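Local coordinates for putative cell adhesion protein (Parabacteroides distasonis, PDB 3LIU) that probably serves as a fimbrillin-type structural subunit of a bacterial surface pilus and is thought to take part in cell adhesion, at residues 96-99 with 100-104; 233-236 with 237-240. One frame throughout, in Å; residues are numbered along the deposited sequence.

Contact 1 of 2, residues 96-99 with 100-104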
ATOM      1  N   ILE A  96      -1.805  -4.331 -17.032  1.00  9.30           N
ATOM      2  CA  ILE A  96      -3.040  -3.919 -16.322  1.00 13.25           C
ATOM      3  C   ILE A  96      -3.883  -2.978 -17.223  1.00 13.89           C
ATOM      4  O   ILE A  96      -5.101  -3.023 -17.211  1.00 15.33           O
ATOM      5  CB  ILE A  96      -2.739  -3.252 -14.957  1.00 13.80           C
ATOM      6  CG1 ILE A  96      -1.870  -4.153 -14.062  1.00 15.74           C
ATOM      7  CG2 ILE A  96      -4.058  -2.796 -14.203  1.00 11.13           C
ATOM      8  CD1 ILE A  96      -2.458  -5.596 -13.777  1.00 14.79           C
ATOM      9  N   GLN A  97      -3.229  -2.137 -18.010  1.00 11.93           N
ATOM     10  CA  GLN A  97      -3.947  -1.241 -18.914  1.00 12.47           C
ATOM     11  C   GLN A  97      -4.837  -2.032 -19.876  1.00 13.08           C
ATOM     12  O   GLN A  97      -5.957  -1.643 -20.129  1.00 13.17           O
ATOM     13  CB  GLN A  97      -2.983  -0.355 -19.712  1.00 11.65           C
ATOM     14  CG  GLN A  97      -2.169   0.639 -18.891  1.00 11.88           C
ATOM     15  CD  GLN A  97      -1.101   1.331 -19.735  1.00 16.81           C
ATOM     16  OE1 GLN A  97      -1.217   1.396 -20.952  1.00 13.16           O
ATOM     17  NE2 GLN A  97      -0.038   1.796 -19.097  1.00 16.23           N
ATOM     18  N   THR A  98      -4.348  -3.181 -20.345  1.00 11.95           N
ATOM     19  CA  THR A  98      -5.091  -4.012 -21.247  1.00 11.06           C
ATOM     20  C   THR A  98      -6.199  -4.748 -20.538  1.00 11.97           C
ATOM     21  O   THR A  98      -7.334  -4.836 -21.050  1.00 12.91           O
ATOM     22  CB  THR A  98      -4.169  -5.012 -21.948  1.00 12.09           C
ATOM     23  OG1 THR A  98      -3.223  -4.284 -22.720  1.00 13.67           O
ATOM     24  CG2 THR A  98      -4.983  -5.910 -22.881  1.00 10.07           C
ATOM     25  N   GLU A  99      -5.897  -5.263 -19.358  1.00 11.17           N
ATOM     26  CA  GLU A  99      -6.934  -5.897 -18.542  1.00 15.70           C
ATOM     27  C   GLU A  99      -8.091  -4.927 -18.273  1.00 13.85           C
ATOM     28  O   GLU A  99      -9.248  -5.286 -18.412  1.00  8.77           O
ATOM     29  CB  GLU A  99      -6.349  -6.406 -17.221  1.00 14.94           C
ATOM     30  CG  GLU A  99      -5.430  -7.611 -17.395  1.00 20.28           C
ATOM     31  CD  GLU A  99      -4.876  -8.153 -16.077  1.00 26.95           C
ATOM     32  OE1 GLU A  99      -5.155  -7.608 -15.007  1.00 30.72           O
ATOM     33  OE2 GLU A  99      -4.142  -9.152 -16.110  1.00 33.05           O
ATOM     34  N   LEU A 100      -7.750  -3.692 -17.918  1.00 11.35           N
ATOM     35  CA  LEU A 100      -8.756  -2.689 -17.684  1.00 12.48           C
ATOM     36  C   LEU A 100      -9.537  -2.418 -18.991  1.00 10.94           C
ATOM     37  O   LEU A 100     -10.755  -2.260 -18.956  1.00 12.32           O
ATOM     38  CB  LEU A 100      -8.128  -1.411 -17.096  1.00 11.85           C
ATOM     39  CG  LEU A 100      -7.566  -1.427 -15.656  1.00 11.17           C
ATOM     40  CD1 LEU A 100      -6.790  -0.095 -15.393  1.00  6.06           C
ATOM     41  CD2 LEU A 100      -8.628  -1.688 -14.548  1.00  5.49           C
ATOM     42  N   ALA A 101      -8.856  -2.415 -20.138  1.00  9.57           N
ATOM     43  CA  ALA A 101      -9.509  -2.093 -21.398  1.00  8.17           C
ATOM     44  C   ALA A 101     -10.482  -3.226 -21.813  1.00 13.53           C
ATOM     45  O   ALA A 101     -11.375  -3.008 -22.628  1.00 13.65           O
ATOM     46  CB  ALA A 101      -8.492  -1.818 -22.478  1.00 10.68           C
ATOM     47  N   LYS A 102     -10.324  -4.421 -21.236  1.00 13.63           N
ATOM     48  CA  LYS A 102     -11.245  -5.512 -21.519  1.00 13.94           C
ATOM     49  C   LYS A 102     -12.434  -5.575 -20.570  1.00 14.35           C
ATOM     50  O   LYS A 102     -13.337  -6.348 -20.820  1.00 16.48           O
ATOM     51  CB  LYS A 102     -10.501  -6.855 -21.499  1.00 15.47           C
ATOM     52  CG  LYS A 102      -9.468  -7.038 -22.596  1.00 17.95           C
ATOM     53  CD  LYS A 102      -8.468  -8.159 -22.254  1.00 23.72           C
ATOM     54  CE  LYS A 102      -7.823  -8.775 -23.507  1.00 21.16           C
ATOM     55  NZ  LYS A 102      -6.962  -9.971 -23.144  1.00 29.99           N
ATOM     56  N   ALA A 103     -12.466  -4.765 -19.512  1.00 12.37           N
ATOM     57  CA  ALA A 103     -13.653  -4.672 -18.647  1.00 15.14           C
ATOM     58  C   ALA A 103     -14.952  -4.375 -19.418  1.00 15.93           C
ATOM     59  O   ALA A 103     -14.993  -3.508 -20.307  1.00 15.75           O
ATOM     60  CB  ALA A 103     -13.477  -3.586 -17.561  1.00 13.07           C
ATOM     61  N   LYS A 104     -16.016  -5.054 -19.026  1.00 14.93           N
ATOM     62  CA  LYS A 104     -17.315  -4.854 -19.644  1.00 20.62           C
ATOM     63  C   LYS A 104     -18.305  -4.113 -18.757  1.00 19.23           C
ATOM     64  O   LYS A 104     -19.429  -3.851 -19.163  1.00 21.45           O
ATOM     65  CB  LYS A 104     -17.889  -6.201 -20.074  1.00 21.62           C
ATOM     66  CG  LYS A 104     -17.128  -6.812 -21.214  1.00 27.77           C
ATOM     67  CD  LYS A 104     -17.114  -5.879 -22.436  1.00 33.73           C
ATOM     68  CE  LYS A 104     -16.364  -6.514 -23.609  1.00 39.74           C
ATOM     69  NZ  LYS A 104     -15.707  -5.466 -24.431  1.00 40.93           N
TER
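Ile96 meets Leu100 one turn on along helix 94-101, the short helix that follows strand 82-90, and Thr98 meets Lys102 four residues on; the backbone bonds change character as the chain runs toward Lys102. Leu100 N to Ile96 O, at 2.8 Å, is a nearly straight alpha-helical bond, with an N-H...O angle of 167°. The next bond, from Ala101 N to Gln97 O, is more bent, at 140°. Lys102 N is then shared: it gives a weak bond to Thr98 O at 3.0 Å and a second to Glu99 O at 3.1 Å, the latter approached from above the carbonyl plane. This forked pattern, followed by an Ala103 N to Leu100 O bond of 3.1 Å, is the evidence that the coil tightens from i+4 toward i+3 spacing before Ala103 takes an extended conformation.

On the buried side, Ile96 CG2 lies 4.0 Å from Leu100 CD1, the two branched chains crossing at a slant. Leu100 CG also sits 3.3 Å from Ile96 O, so the leucine packs on the carbonyl that its own N-H binds. Around this pair, Leu100 touches Phe109 and Thr47, and Ile96 touches Ile114.

Thr98 and Lys102 run side by side on the exposed face. With Thr98 CG2 anti to the backbone N, the methyl lies alongside the extended lysine, 4.1 Å from Lys102 CE. Closer to the backbone, Lys102 CG is 3.4 Å from Thr98 O, and the lysine side chain comes close to a bound glycerol, probably from the crystallisation liquor. Next to Thr98, Gln97 sends its NE2 back to hydrogen-bond Ala92 O. The arrangement is that of the C-terminal turn of a short amphipathic helix packed on strands 45-52 and 113-115 in a FimA-type fimbrillin.

Contact 2 of 2, residues 233-236 with 237-240; sequences FGYL and DYKV
Backbone hydrogen bonds from Asp237 to Gly234 and from Tyr238 to Tyr235 wind this segment into two overlapping type I turns. Asp237 N reaches Gly234 O at 2.9 Å, lying above that carbonyl's plane, while the bond from Tyr238 N to Tyr235 O is weak, at 3.1 Å. Tyr235, Leu236 and Asp237 all keep helical phi and psi values, which is the evidence for a single 3-10 turn.

Two polar side chains return to the same turn. Asp237 OD2 accepts Gly234 N at 2.9 Å through its anti lone pair, in a bond of 163°; since Asp237 N binds Gly234 O, the two residues are joined twice. The lysine comes from the other direction: bent at chi2 (-56°), its chain folds back and delivers Lys239 NZ to Leu236 O at 2.9 Å, in the carbonyl plane. Thr262 OG1 also bonds this oxygen.

Among the aromatic contacts, Asp237 OD2 lies at the edge of the Phe233 ring and in its plane, 3.7 Å from CD1, with ring and carboxylate planes 87° apart. This brings the negative oxygen to the ring's C-H rim, probably a mildly attractive placement. Tyr235 and Tyr238 meet edge to edge, Tyr235 CD1 to Tyr238 CD2 being 4.1 Å; their hydroxyls part to bond Glu296 and the backbone of Glu291, respectively.

Replacing Asp237 by an alanine would probably leave Gly234 N without its carboxylate acceptor and the Phe233 ring freer to turn.

Beyond the turn, Lys239 pairs with Ala208 and Tyr238 with Thr262. The whole is characteristic of a 3-10 turn that leads from a loop into a short strand, here 238-240, set between strands 193-213 and 262-263.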
ATOM      1  N   PHE A 233      -6.165 -16.666  -4.286  1.00 15.77           N
ATOM      2  CA  PHE A 233      -4.979 -16.120  -3.657  1.00 14.20           C
ATOM      3  C   PHE A 233      -4.614 -16.971  -2.482  1.00 14.67           C
ATOM      4  O   PHE A 233      -5.483 -17.414  -1.718  1.00 13.90           O
ATOM      5  CB  PHE A 233      -5.230 -14.674  -3.245  1.00 16.05           C
ATOM      6  CG  PHE A 233      -5.589 -13.805  -4.406  1.00 12.68           C
ATOM      7  CD1 PHE A 233      -4.734 -13.745  -5.518  1.00 12.93           C
ATOM      8  CD2 PHE A 233      -6.774 -13.087  -4.430  1.00 14.37           C
ATOM      9  CE1 PHE A 233      -5.035 -12.936  -6.606  1.00 11.84           C
ATOM     10  CE2 PHE A 233      -7.080 -12.271  -5.497  1.00 16.68           C
ATOM     11  CZ  PHE A 233      -6.210 -12.191  -6.598  1.00 12.00           C
ATOM     12  N   GLY A 234      -3.322 -17.232  -2.371  1.00 14.71           N
ATOM     13  CA  GLY A 234      -2.794 -18.009  -1.280  1.00 15.41           C
ATOM     14  C   GLY A 234      -1.442 -17.547  -0.856  1.00 12.86           C
ATOM     15  O   GLY A 234      -1.067 -16.390  -1.076  1.00 10.01           O
ATOM     16  N   TYR A 235      -0.686 -18.456  -0.244  1.00 13.14           N
ATOM     17  CA  TYR A 235       0.567 -18.089   0.358  1.00 11.43           C
ATOM     18  C   TYR A 235       1.571 -17.440  -0.632  1.00 12.60           C
ATOM     19  O   TYR A 235       2.316 -16.539  -0.259  1.00 11.32           O
ATOM     20  CB  TYR A 235       1.213 -19.274   1.076  1.00 12.02           C
ATOM     21  CG  TYR A 235       0.542 -19.700   2.385  1.00 11.91           C
ATOM     22  CD1 TYR A 235       0.244 -18.769   3.396  1.00 13.45           C
ATOM     23  CD2 TYR A 235       0.253 -21.013   2.637  1.00 16.33           C
ATOM     24  CE1 TYR A 235      -0.376 -19.158   4.580  1.00  7.78           C
ATOM     25  CE2 TYR A 235      -0.362 -21.404   3.849  1.00 13.03           C
ATOM     26  CZ  TYR A 235      -0.662 -20.461   4.807  1.00 12.60           C
ATOM     27  OH  TYR A 235      -1.255 -20.806   5.980  1.00  9.18           O
ATOM     28  N   LEU A 236       1.633 -17.910  -1.866  1.00 11.74           N
ATOM     29  CA  LEU A 236       2.607 -17.347  -2.817  1.00 14.28           C
ATOM     30  C   LEU A 236       2.270 -15.862  -3.145  1.00 14.09           C
ATOM     31  O   LEU A 236       3.125 -15.122  -3.652  1.00 14.26           O
ATOM     32  CB  LEU A 236       2.645 -18.161  -4.107  1.00 13.76           C
ATOM     33  CG  LEU A 236       3.218 -19.587  -4.002  1.00 17.23           C
ATOM     34  CD1 LEU A 236       2.944 -20.301  -5.298  1.00 11.46           C
ATOM     35  CD2 LEU A 236       4.690 -19.604  -3.689  1.00 15.27           C
ATOM     36  N   ASP A 237       1.033 -15.459  -2.837  1.00 11.54           N
ATOM     37  CA  ASP A 237       0.524 -14.088  -3.057  1.00 12.29           C
ATOM     38  C   ASP A 237       0.820 -13.132  -1.929  1.00 12.62           C
ATOM     39  O   ASP A 237       0.651 -11.932  -2.098  1.00 13.12           O
ATOM     40  CB  ASP A 237      -0.974 -14.124  -3.314  1.00 14.72           C
ATOM     41  CG  ASP A 237      -1.317 -14.869  -4.602  1.00 15.19           C
ATOM     42  OD1 ASP A 237      -0.951 -14.339  -5.669  1.00 14.65           O
ATOM     43  OD2 ASP A 237      -1.955 -15.937  -4.535  1.00 13.60           O
ATOM     44  N   TYR A 238       1.214 -13.671  -0.774  1.00 15.20           N
ATOM     45  CA  TYR A 238       1.931 -12.927   0.239  1.00 14.32           C
ATOM     46  C   TYR A 238       3.392 -12.752  -0.200  1.00 13.25           C
ATOM     47  O   TYR A 238       3.992 -13.674  -0.737  1.00 15.14           O
ATOM     48  CB  TYR A 238       1.904 -13.644   1.612  1.00 14.67           C
ATOM     49  CG  TYR A 238       0.599 -13.563   2.373  1.00 14.67           C
ATOM     50  CD1 TYR A 238       0.134 -12.343   2.849  1.00 11.14           C
ATOM     51  CD2 TYR A 238      -0.141 -14.706   2.684  1.00 12.01           C
ATOM     52  CE1 TYR A 238      -1.009 -12.256   3.572  1.00 13.10           C
ATOM     53  CE2 TYR A 238      -1.307 -14.619   3.408  1.00 13.86           C
ATOM     54  CZ  TYR A 238      -1.730 -13.362   3.854  1.00 12.10           C
ATOM     55  OH  TYR A 238      -2.875 -13.200   4.566  1.00 14.21           O
ATOM     56  N   LYS A 239       3.971 -11.581   0.080  1.00 13.45           N
ATOM     57  CA  LYS A 239       5.332 -11.281  -0.284  1.00 10.31           C
ATOM     58  C   LYS A 239       6.188 -10.998   0.941  1.00 10.97           C
ATOM     59  O   LYS A 239       5.719 -10.492   1.930  1.00 11.05           O
ATOM     60  CB  LYS A 239       5.394 -10.090  -1.263  1.00 10.85           C
ATOM     61  CG  LYS A 239       4.465 -10.155  -2.464  1.00 15.25           C
ATOM     62  CD  LYS A 239       4.633 -11.421  -3.331  1.00 12.40           C
ATOM     63  CE  LYS A 239       3.541 -11.545  -4.380  1.00 13.01           C
ATOM     64  NZ  LYS A 239       3.669 -12.788  -5.210  1.00 14.55           N
ATOM     65  N   VAL A 240       7.462 -11.355   0.855  1.00 11.68           N
ATOM     66  CA  VAL A 240       8.345 -11.347   1.987  1.00 12.11           C
ATOM     67  C   VAL A 240       9.742 -10.960   1.505  1.00 13.96           C
ATOM     68  O   VAL A 240      10.186 -11.369   0.409  1.00 13.96           O
ATOM     69  CB  VAL A 240       8.372 -12.707   2.755  1.00 12.35           C
ATOM     70  CG1 VAL A 240       8.985 -13.878   1.902  1.00 11.16           C
ATOM     71  CG2 VAL A 240       9.106 -12.553   4.056  1.00 13.39           C
TER

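Contacts 1 and 2 are separate elements, their centres 24 Å apart and their nearest atoms about 10 Å apart. Contact 1 is partly buried: one face of its helix packs on neighbouring strands and the other is exposed. Contact 2 is mainly a surface contact, with Tyr238 as its buried member. Both show i+3 backbone bonds, but at different places: residues 96-104 tighten on leaving a helix, whereas 233-240 coil just before entering a strand. Their chemistry differs accordingly. Across the segments of contact 1 the side chains meet through aliphatic carbons; contact 2 adds a carboxylate, an amine and aromatic edges. Strand 193-213 pairs with both 113-115, beside contact 1, and 238-240.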